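Local coordinates for kinetochore-associated protein NSL1 homolog (Homo sapiens, PDB 5LSI) that forms part of the MIS12 complex, which is required for kinetochore formation and for normal chromosome alignment and segregation during mitosis, at residues N68-A71 / W72-S76; A53-T56 / F57-V61. All coordinates share one frame; numbering follows the deposited sequence.

Contact 1 (N68-A71 / W72-S76); sequences NGQA and WQEAS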
loop_
_atom_site.group_PDB
_atom_site.type_symbol
_atom_site.label_atom_id
_atom_site.label_comp_id
_atom_site.label_asym_id
_atom_site.label_seq_id
_atom_site.Cartn_x
_atom_site.Cartn_y
_atom_site.Cartn_z
ATOM N N ASN B 68 -3.268 16.459 -2.024
ATOM C CA ASN B 68 -4.026 17.692 -2.251
ATOM C C ASN B 68 -4.502 17.773 -3.702
ATOM O O ASN B 68 -4.289 18.768 -4.399
ATOM C CB ASN B 68 -3.204 18.925 -1.863
ATOM C CG ASN B 68 -2.879 18.965 -0.381
ATOM O OD1 ASN B 68 -3.750 18.764 0.465
ATOM N ND2 ASN B 68 -1.615 19.219 -0.061
ATOM N N GLY B 69 -5.141 16.696 -4.160
ATOM C CA GLY B 69 -5.658 16.621 -5.511
ATOM C C GLY B 69 -4.624 16.459 -6.602
ATOM O O GLY B 69 -5.004 16.319 -7.771
ATOM N N GLN B 70 -3.338 16.468 -6.269
ATOM C CA GLN B 70 -2.262 16.357 -7.242
ATOM C C GLN B 70 -1.636 14.971 -7.188
ATOM O O GLN B 70 -1.752 14.246 -6.197
ATOM C CB GLN B 70 -1.179 17.410 -6.986
ATOM C CG GLN B 70 -1.703 18.802 -6.683
ATOM C CD GLN B 70 -0.583 19.786 -6.395
ATOM O OE1 GLN B 70 0.560 19.579 -6.806
ATOM N NE2 GLN B 70 -0.901 20.855 -5.675
ATOM N N ALA B 71 -0.949 14.614 -8.269
ATOM C CA ALA B 71 -0.188 13.377 -8.287
ATOM C C ALA B 71 0.972 13.455 -7.298
ATOM O O ALA B 71 1.435 14.535 -6.920
ATOM C CB ALA B 71 0.334 13.085 -9.691
ATOM N N TRP B 72 1.442 12.279 -6.880
ATOM C CA TRP B 72 2.481 12.204 -5.856
ATOM C C TRP B 72 3.760 12.898 -6.308
ATOM O O TRP B 72 4.311 13.741 -5.591
ATOM C CB TRP B 72 2.754 10.739 -5.512
ATOM C CG TRP B 72 3.943 10.507 -4.625
ATOM C CD1 TRP B 72 5.249 10.397 -5.010
ATOM C CD2 TRP B 72 3.927 10.323 -3.206
ATOM N NE1 TRP B 72 6.048 10.170 -3.915
ATOM C CE2 TRP B 72 5.259 10.117 -2.796
ATOM C CE3 TRP B 72 2.918 10.314 -2.242
ATOM C CZ2 TRP B 72 5.605 9.910 -1.467
ATOM C CZ3 TRP B 72 3.265 10.108 -0.922
ATOM C CH2 TRP B 72 4.597 9.909 -0.546
ATOM N N GLN B 73 4.251 12.552 -7.500
ATOM C CA GLN B 73 5.537 13.062 -7.959
ATOM C C GLN B 73 5.513 14.561 -8.229
ATOM O O GLN B 73 6.579 15.186 -8.266
ATOM C CB GLN B 73 5.979 12.318 -9.220
ATOM C CG GLN B 73 4.983 12.383 -10.374
ATOM C CD GLN B 73 3.870 11.354 -10.262
ATOM O OE1 GLN B 73 3.562 10.866 -9.174
ATOM N NE2 GLN B 73 3.261 11.018 -11.395
ATOM N N GLU B 74 4.335 15.152 -8.411
ATOM C CA GLU B 74 4.227 16.572 -8.707
ATOM C C GLU B 74 3.839 17.407 -7.492
ATOM O O GLU B 74 3.675 18.623 -7.624
ATOM C CB GLU B 74 3.214 16.800 -9.835
ATOM C CG GLU B 74 1.765 16.579 -9.439
ATOM C CD GLU B 74 0.810 16.784 -10.602
ATOM O OE1 GLU B 74 -0.275 16.162 -10.605
ATOM O OE2 GLU B 74 1.146 17.564 -11.518
ATOM N N ALA B 75 3.698 16.794 -6.322
ATOM C CA ALA B 75 3.331 17.496 -5.102
ATOM C C ALA B 75 4.526 17.560 -4.155
ATOM O O ALA B 75 5.620 17.071 -4.453
ATOM C CB ALA B 75 2.132 16.821 -4.434
ATOM N N SER B 76 4.307 18.173 -2.997
ATOM C CA SER B 76 5.373 18.359 -2.023
ATOM C C SER B 76 4.871 18.133 -0.598
ATOM O O SER B 76 3.872 18.720 -0.184
ATOM C CB SER B 76 5.974 19.759 -2.154
ATOM O OG SER B 76 6.349 20.025 -3.496
#

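Contact 2 (A53-T56 / F57-V61); sequences AQWT and FESAV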
loop_
_atom_site.group_PDB
_atom_site.type_symbol
_atom_site.label_atom_id
_atom_site.label_comp_id
_atom_site.label_asym_id
_atom_site.label_seq_id
_atom_site.Cartn_x
_atom_site.Cartn_y
_atom_site.Cartn_z
ATOM N N ALA B 53 10.615 -5.637 -4.562
ATOM C CA ALA B 53 9.323 -5.739 -3.886
ATOM C C ALA B 53 8.997 -4.472 -3.106
ATOM O O ALA B 53 7.850 -4.013 -3.104
ATOM C CB ALA B 53 9.307 -6.953 -2.957
ATOM N N GLN B 54 9.991 -3.899 -2.423
ATOM C CA GLN B 54 9.771 -2.661 -1.685
ATOM C C GLN B 54 9.360 -1.527 -2.618
ATOM O O GLN B 54 8.421 -0.775 -2.330
ATOM C CB GLN B 54 11.038 -2.285 -0.915
ATOM C CG GLN B 54 10.824 -1.208 0.117
ATOM C CD GLN B 54 10.234 -1.761 1.395
ATOM O OE1 GLN B 54 9.028 -1.664 1.626
ATOM N NE2 GLN B 54 11.082 -2.352 2.233
ATOM N N TRP B 55 10.066 -1.392 -3.746
ATOM C CA TRP B 55 9.785 -0.324 -4.702
ATOM C C TRP B 55 8.437 -0.531 -5.384
ATOM O O TRP B 55 7.709 0.434 -5.642
ATOM C CB TRP B 55 10.920 -0.248 -5.726
ATOM C CG TRP B 55 10.652 0.658 -6.881
ATOM C CD1 TRP B 55 10.339 1.992 -6.833
ATOM C CD2 TRP B 55 10.676 0.303 -8.267
ATOM N NE1 TRP B 55 10.164 2.483 -8.113
ATOM C CE2 TRP B 55 10.365 1.463 -9.009
ATOM C CE3 TRP B 55 10.932 -0.886 -8.954
ATOM C CZ2 TRP B 55 10.302 1.464 -10.405
ATOM C CZ3 TRP B 55 10.870 -0.885 -10.339
ATOM C CH2 TRP B 55 10.559 0.280 -11.050
ATOM N N THR B 56 8.085 -1.783 -5.686
ATOM C CA THR B 56 6.755 -2.076 -6.210
ATOM C C THR B 56 5.683 -1.729 -5.188
ATOM O O THR B 56 4.646 -1.152 -5.534
ATOM C CB THR B 56 6.657 -3.551 -6.601
ATOM O OG1 THR B 56 7.622 -3.841 -7.620
ATOM C CG2 THR B 56 5.271 -3.876 -7.115
ATOM N N PHE B 57 5.923 -2.067 -3.920
ATOM C CA PHE B 57 4.957 -1.764 -2.868
ATOM C C PHE B 57 4.746 -0.260 -2.736
ATOM O O PHE B 57 3.608 0.222 -2.734
ATOM C CB PHE B 57 5.426 -2.367 -1.543
ATOM C CG PHE B 57 4.625 -1.919 -0.353
ATOM C CD1 PHE B 57 3.324 -2.355 -0.171
ATOM C CD2 PHE B 57 5.182 -1.068 0.592
ATOM C CE1 PHE B 57 2.585 -1.943 0.926
ATOM C CE2 PHE B 57 4.452 -0.655 1.694
ATOM C CZ PHE B 57 3.152 -1.089 1.859
ATOM N N GLU B 58 5.839 0.500 -2.638
ATOM C CA GLU B 58 5.713 1.947 -2.482
ATOM C C GLU B 58 5.112 2.593 -3.724
ATOM O O GLU B 58 4.327 3.542 -3.615
ATOM C CB GLU B 58 7.075 2.558 -2.157
ATOM C CG GLU B 58 7.581 2.196 -0.772
ATOM C CD GLU B 58 8.991 2.692 -0.511
ATOM O OE1 GLU B 58 9.709 3.004 -1.489
ATOM O OE2 GLU B 58 9.380 2.767 0.674
ATOM N N SER B 59 5.462 2.096 -4.912
ATOM C CA SER B 59 4.893 2.651 -6.138
ATOM C C SER B 59 3.390 2.424 -6.211
ATOM O O SER B 59 2.640 3.329 -6.589
ATOM C CB SER B 59 5.576 2.046 -7.363
ATOM O OG SER B 59 6.929 2.449 -7.427
ATOM N N ALA B 60 2.928 1.225 -5.847
ATOM C CA ALA B 60 1.500 0.939 -5.920
ATOM C C ALA B 60 0.708 1.854 -4.999
ATOM O O ALA B 60 -0.394 2.296 -5.350
ATOM C CB ALA B 60 1.235 -0.526 -5.576
ATOM N N VAL B 61 1.248 2.151 -3.815
ATOM C CA VAL B 61 0.564 3.060 -2.901
ATOM C C VAL B 61 0.602 4.481 -3.446
ATOM O O VAL B 61 -0.424 5.167 -3.513
ATOM C CB VAL B 61 1.185 2.982 -1.493
ATOM C CG1 VAL B 61 0.598 4.056 -0.590
ATOM C CG2 VAL B 61 0.958 1.611 -0.886
#

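Contact 1 (N68-A71 / W72-S76)
A71, just ahead of the type I turn W72-A75, and E74 within it are joined by two hydrogen bonds, one of them weak, a worked case of how a loop can fix its own shape without regular helix or strand. The N-H of A71 reaches OE1 of E74 at 2.9 Å, with an N-H...O angle of 158°, and OE1 receives it on its anti lone pair. In return E74 N gives A71 O the weak bond, at 3.3 Å. E74 arrives there because its CG stands between its own N and carbonyl carbon (chi1 72°), close over the A71 backbone, and the extended remainder carries OE1 to A71 N. OE1 also comes within 3.3 Å of A71 CB, while the bent chain of Q73 brings its end to the same methyl, its OE1 lying 4.0 Å from A71 CB. Q70, just before A71, adds aliphatic contact, its CB 3.9 Å from CG of E74. The turn is closed by A75 N donating to W72 O, and A75 CB lies 3.4 Å from A71 O. K20, at the start of helix 20-35, ties the turn to the body of the fold: its amine bonds W72 O and A75 O and makes a cation-pi contact with the W72 indole. The chemistry is therefore mainly polar and backbone-directed, and the carboxylate, set on a main-chain N-H at the surface, is likely to steady the bend near the end of this fragment.

Contact 2 (A53-T56 / F57-V61)
S59 and W55, one helical turn apart, meet through both backbone and side chain. With OG anti to the carbonyl carbon and beside its own N (chi1 -67°), S59 turns its hydroxyl back to W55 O, donating at 2.8 Å. S59 N bonds the same oxygen from the opposite face of the carbonyl plane, which leaves W55 O gripped twice by one residue. S59 OG also lies over one face of the W55 indole, 3.3 Å from NE1, without a hydrogen bond between them. With an alanine here in place of the serine, W55 O would probably keep the backbone donor alone and the indole face would lose its polar neighbour. Farther round, Q54 bends at chi2 (81°) and lies alongside F57, its OE1 4.0 Å from CD2 of the ring, amide and ring planes 66° apart; that oxygen is buried without a partner in the model, while NE2 makes a weak hydrogen bond to G31 O of helix 20-35. T56 sends OG1 back to D52 O. The buried side of helix 46-62 then rests on helix 20-35, A53 and Q54 against V34 and F57 against C30, while T56, F57, A60 and V61 also meet the chain of another protein.

Contacts 1 and 2 belong to the same N-terminal piece of NSL1 and follow one another in the chain, their centres about 17 Å apart and their nearest atoms about 6 Å apart, without touching. Contact 2 is partly buried and sits within helix 46-62, where regular main-chain bonds set the geometry and hydroxyls add to them. Contact 1 is a surface contact with no buried residue, in the tail after strand 65-67. Both are anchored on helix 20-35, contact 2 mainly through C30, V34 and Q35 in its second half, contact 1 through K20, V23 and T24 near its start. Neutral hydroxyls thus supplement a helix, whereas a carboxylate braces an irregular loop.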